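Long-range contact in Lmaj004144AAA protein (Leishmania major, PDB 1Y63), which probably acts as an adenylate kinase of the AK6 subfamily, passing phosphate between nucleoside tri- and monophosphates, with an additional ATPase activity: residues T16-T21 / E112-R117. Sequence-based numbering, arbitrary orientation.
Sequences TGTPGT and EVLFER. With ADP (adenosine-5'-diphosphate), chain Q.
Arg117 slides its guanidinium group between Gly20 of the phosphate-binding loop and the adenine of ADP, hydrogen-bonding to the loop at its edge and resting against the base with a face. Its side chain is extended beyond CG, and NH1 donates to Gly20 O at 3.1 Å. The bond is nearly straight (175°), lies in the guanidinium plane and meets a lone pair of the carbonyl. NH2 is hydrogen-bonded to Asn158 O, so the group is fixed in rotation, and one face lies against the adenine, roughly parallel to it, ADP C4 standing 3.3 Å from the guanidinium plane and offset toward the rim. One turn earlier, Leu114 has CG anti to its backbone N (chi1 -174°), which carries CD1 to 3.5 Å from Gly20 C. Gly20 fits here because a side chain would run into this methyl, and its positive phi (95°) completes the type II turn Thr18–Thr21. Thr21 closes that turn twice over, as its backbone N and its OG1 both donate to Thr18 O, the hydroxyl at 2.7 Å. Pro19 suits the turn's second position because its ring holds phi near the value needed there, and next to it Gly20 N donates to ADP O1B at 2.9 Å. With Gly22, Lys23 and Thr24 also bonded to the nucleotide, residues 17-21 form the first part of a Walker A P-loop that follows strand 12-16, as in P-loop nucleoside monophosphate kinases.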
ATOM      1  N   THR A  16       0.517  -2.441  -0.607  1.00 17.70           N
ATOM      2  CA  THR A  16      -0.817  -2.464  -1.184  1.00 18.92           C
ATOM      3  C   THR A  16      -1.505  -3.807  -0.832  1.00 19.48           C
ATOM      4  O   THR A  16      -0.910  -4.663  -0.159  1.00 18.07           O
ATOM      5  CB  THR A  16      -0.751  -2.178  -2.699  1.00 18.98           C
ATOM      6  OG1 THR A  16      -2.075  -1.962  -3.207  1.00 21.87           O
ATOM      7  CG2 THR A  16      -0.090  -3.352  -3.485  1.00 19.81           C
ATOM      8  N   GLY A  17      -2.765  -3.960  -1.212  1.00 17.96           N
ATOM      9  CA  GLY A  17      -3.580  -5.053  -0.734  1.00 18.49           C
ATOM     10  C   GLY A  17      -4.988  -4.585  -0.448  1.00 17.84           C
ATOM     11  O   GLY A  17      -5.240  -3.400  -0.223  1.00 17.13           O
ATOM     12  N   THR A  18      -5.908  -5.528  -0.453  1.00 18.10           N
ATOM     13  CA  THR A  18      -7.295  -5.265  -0.104  1.00 18.57           C
ATOM     14  C   THR A  18      -7.433  -4.543   1.241  1.00 18.47           C
ATOM     15  O   THR A  18      -6.633  -4.779   2.183  1.00 18.32           O
ATOM     16  CB  THR A  18      -8.031  -6.611   0.015  1.00 18.38           C
ATOM     17  OG1 THR A  18      -7.777  -7.385  -1.146  1.00 19.28           O
ATOM     18  CG2 THR A  18      -9.501  -6.426   0.174  1.00 20.06           C
ATOM     19  N   PRO A  19      -8.421  -3.629   1.346  1.00 18.21           N
ATOM     20  CA  PRO A  19      -8.735  -3.099   2.666  1.00 16.88           C
ATOM     21  C   PRO A  19      -8.857  -4.227   3.714  1.00 17.81           C
ATOM     22  O   PRO A  19      -9.506  -5.251   3.473  1.00 18.48           O
ATOM     23  CB  PRO A  19     -10.074  -2.396   2.432  1.00 18.17           C
ATOM     24  CG  PRO A  19      -9.977  -1.922   1.020  1.00 19.46           C
ATOM     25  CD  PRO A  19      -9.305  -3.047   0.306  1.00 20.58           C
ATOM     26  N   GLY A  20      -8.196  -4.016   4.840  1.00 18.30           N
ATOM     27  CA  GLY A  20      -8.207  -4.917   5.972  1.00 17.86           C
ATOM     28  C   GLY A  20      -7.029  -5.897   6.003  1.00 19.24           C
ATOM     29  O   GLY A  20      -6.892  -6.625   6.999  1.00 19.89           O
ATOM     30  N   THR A  21      -6.196  -5.945   4.960  1.00 19.04           N
ATOM     31  CA  THR A  21      -5.049  -6.860   4.926  1.00 17.56           C
ATOM     32  C   THR A  21      -3.858  -6.492   5.816  1.00 19.46           C
ATOM     33  O   THR A  21      -2.967  -7.324   6.043  1.00 19.42           O
ATOM     34  CB  THR A  21      -4.538  -7.099   3.479  1.00 18.35           C
ATOM     35  OG1 THR A  21      -4.265  -5.837   2.843  1.00 18.98           O
ATOM     36  CG2 THR A  21      -5.590  -7.877   2.696  1.00 20.47           C
ATOM     37  N   GLU A 112     -11.267 -15.894   6.658  1.00 23.64           N
ATOM     38  CA  GLU A 112     -11.751 -15.818   8.038  1.00 24.30           C
ATOM     39  C   GLU A 112     -11.157 -14.659   8.840  1.00 25.14           C
ATOM     40  O   GLU A 112     -11.865 -13.947   9.575  1.00 22.60           O
ATOM     41  CB  GLU A 112     -11.481 -17.124   8.794  1.00 27.62           C
ATOM     42  CG  GLU A 112     -12.377 -18.262   8.398  0.50 30.00           C
ATOM     43  CD  GLU A 112     -11.766 -19.612   8.727  0.10 28.40           C
ATOM     44  OE1 GLU A 112     -11.253 -19.778   9.853  0.10 27.84           O
ATOM     45  OE2 GLU A 112     -11.795 -20.504   7.854  0.10 28.83           O
ATOM     46  N   VAL A 113      -9.854 -14.460   8.691  1.00 21.97           N
ATOM     47  CA  VAL A 113      -9.158 -13.384   9.413  1.00 21.97           C
ATOM     48  C   VAL A 113      -9.608 -12.037   8.875  1.00 20.47           C
ATOM     49  O   VAL A 113      -9.871 -11.122   9.631  1.00 20.34           O
ATOM     50  CB  VAL A 113      -7.624 -13.577   9.331  1.00 22.92           C
ATOM     51  CG1 VAL A 113      -6.867 -12.409   9.956  1.00 27.20           C
ATOM     52  CG2 VAL A 113      -7.222 -14.866  10.034  1.00 26.32           C
ATOM     53  N   LEU A 114      -9.708 -11.930   7.554  1.00 19.74           N
ATOM     54  CA  LEU A 114     -10.101 -10.668   6.921  1.00 17.70           C
ATOM     55  C   LEU A 114     -11.505 -10.248   7.305  1.00 19.40           C
ATOM     56  O   LEU A 114     -11.778  -9.077   7.615  1.00 19.45           O
ATOM     57  CB  LEU A 114      -9.970 -10.782   5.412  1.00 17.92           C
ATOM     58  CG  LEU A 114     -10.204  -9.486   4.645  1.00 19.10           C
ATOM     59  CD1 LEU A 114      -9.170  -8.453   5.066  1.00 21.02           C
ATOM     60  CD2 LEU A 114     -10.132  -9.701   3.128  1.00 21.10           C
ATOM     61  N   PHE A 115     -12.419 -11.202   7.256  1.00 18.94           N
ATOM     62  CA  PHE A 115     -13.810 -10.917   7.630  1.00 18.75           C
ATOM     63  C   PHE A 115     -13.897 -10.323   9.037  1.00 16.87           C
ATOM     64  O   PHE A 115     -14.648  -9.373   9.282  1.00 19.16           O
ATOM     65  CB  PHE A 115     -14.622 -12.201   7.523  1.00 17.01           C
ATOM     66  CG  PHE A 115     -16.111 -11.998   7.657  1.00 16.95           C
ATOM     67  CD1 PHE A 115     -16.898 -11.689   6.552  1.00 18.10           C
ATOM     68  CD2 PHE A 115     -16.722 -12.107   8.903  1.00 16.46           C
ATOM     69  CE1 PHE A 115     -18.269 -11.513   6.686  1.00 18.35           C
ATOM     70  CE2 PHE A 115     -18.096 -11.939   9.043  1.00 18.34           C
ATOM     71  CZ  PHE A 115     -18.864 -11.626   7.927  1.00 16.74           C
ATOM     72  N   GLU A 116     -13.134 -10.889   9.965  1.00 19.79           N
ATOM     73  CA  GLU A 116     -13.162 -10.409  11.346  1.00 20.77           C
ATOM     74  C   GLU A 116     -12.591  -9.004  11.464  1.00 20.80           C
ATOM     75  O   GLU A 116     -13.139  -8.149  12.153  1.00 21.22           O
ATOM     76  CB  GLU A 116     -12.443 -11.410  12.256  1.00 22.63           C
ATOM     77  CG  GLU A 116     -13.159 -12.745  12.351  0.50 20.99           C
ATOM     78  CD  GLU A 116     -12.332 -13.856  13.010  0.50 31.68           C
ATOM     79  OE1 GLU A 116     -11.096 -13.710  13.145  0.50 38.84           O
ATOM     80  OE2 GLU A 116     -12.934 -14.892  13.382  0.50 35.93           O
ATOM     81  N   ARG A 117     -11.482  -8.748  10.772  1.00 20.10           N
ATOM     82  CA  ARG A 117     -10.895  -7.419  10.776  1.00 20.54           C
ATOM     83  C   ARG A 117     -11.854  -6.370  10.247  1.00 22.34           C
ATOM     84  O   ARG A 117     -11.961  -5.275  10.775  1.00 23.11           O
ATOM     85  CB  ARG A 117      -9.629  -7.403   9.928  1.00 20.94           C
ATOM     86  CG  ARG A 117      -8.492  -8.166  10.521  1.00 18.96           C
ATOM     87  CD  ARG A 117      -7.290  -8.090   9.620  1.00 19.69           C
ATOM     88  NE  ARG A 117      -6.181  -8.930  10.119  1.00 18.76           N
ATOM     89  CZ  ARG A 117      -5.033  -9.088   9.461  1.00 20.43           C
ATOM     90  NH1 ARG A 117      -4.831  -8.489   8.285  1.00 20.54           N
ATOM     91  NH2 ARG A 117      -4.108  -9.903   9.932  1.00 19.58           N
TER
HETATM   92  PB  ADP Q 301      -5.517  -1.788   6.035  1.00 13.55           P
HETATM   93  O1B ADP Q 301      -6.991  -1.559   5.765  1.00 13.55           O
HETATM   94  O2B ADP Q 301      -4.930  -2.722   4.997  1.00 12.35           O
HETATM   95  O3B ADP Q 301      -4.712  -0.509   6.244  1.00 12.14           O
HETATM   96  PA  ADP Q 301      -4.988  -2.168   8.866  1.00 13.99           P
HETATM   97  O1A ADP Q 301      -3.492  -1.969   8.987  1.00 13.62           O
HETATM   98  O2A ADP Q 301      -5.859  -0.969   9.236  1.00 14.81           O
HETATM   99  O3A ADP Q 301      -5.391  -2.669   7.412  1.00 11.85           O
HETATM  100  O5' ADP Q 301      -5.438  -3.434   9.741  0.50 13.90           O
HETATM  101  C5' ADP Q 301      -6.710  -3.422  10.372  0.50 13.24           C
HETATM  102  C4' ADP Q 301      -6.534  -4.171  11.670  0.50 10.71           C
HETATM  103  O4' ADP Q 301      -6.077  -5.493  11.398  0.50 15.75           O
HETATM  104  C3' ADP Q 301      -5.478  -3.579  12.588  0.50 12.86           C
HETATM  105  O3' ADP Q 301      -5.950  -2.480  13.361  0.50 14.69           O
HETATM  106  C2' ADP Q 301      -5.117  -4.772  13.430  0.50 16.61           C
HETATM  107  O2' ADP Q 301      -6.139  -5.033  14.386  0.50 18.42           O
HETATM  108  C1' ADP Q 301      -5.194  -5.903  12.440  0.50 15.72           C
HETATM  109  N9  ADP Q 301      -3.940  -6.321  11.789  1.00 16.44           N
HETATM  110  C8  ADP Q 301      -3.276  -5.768  10.721  1.00 17.22           C
HETATM  111  N7  ADP Q 301      -2.196  -6.507  10.386  1.00 16.98           N
HETATM  112  C5  ADP Q 301      -2.180  -7.580  11.250  1.00 14.15           C
HETATM  113  C6  ADP Q 301      -1.306  -8.729  11.419  1.00 20.07           C
HETATM  114  N6  ADP Q 301      -0.251  -8.912  10.601  1.00 18.05           N
HETATM  115  N1  ADP Q 301      -1.627  -9.590  12.409  1.00 16.09           N
HETATM  116  C2  ADP Q 301      -2.709  -9.385  13.205  1.00 18.29           C
HETATM  117  N3  ADP Q 301      -3.577  -8.359  13.129  1.00 16.17           N
HETATM  118  C4  ADP Q 301      -3.328  -7.436  12.158  1.00 15.76           C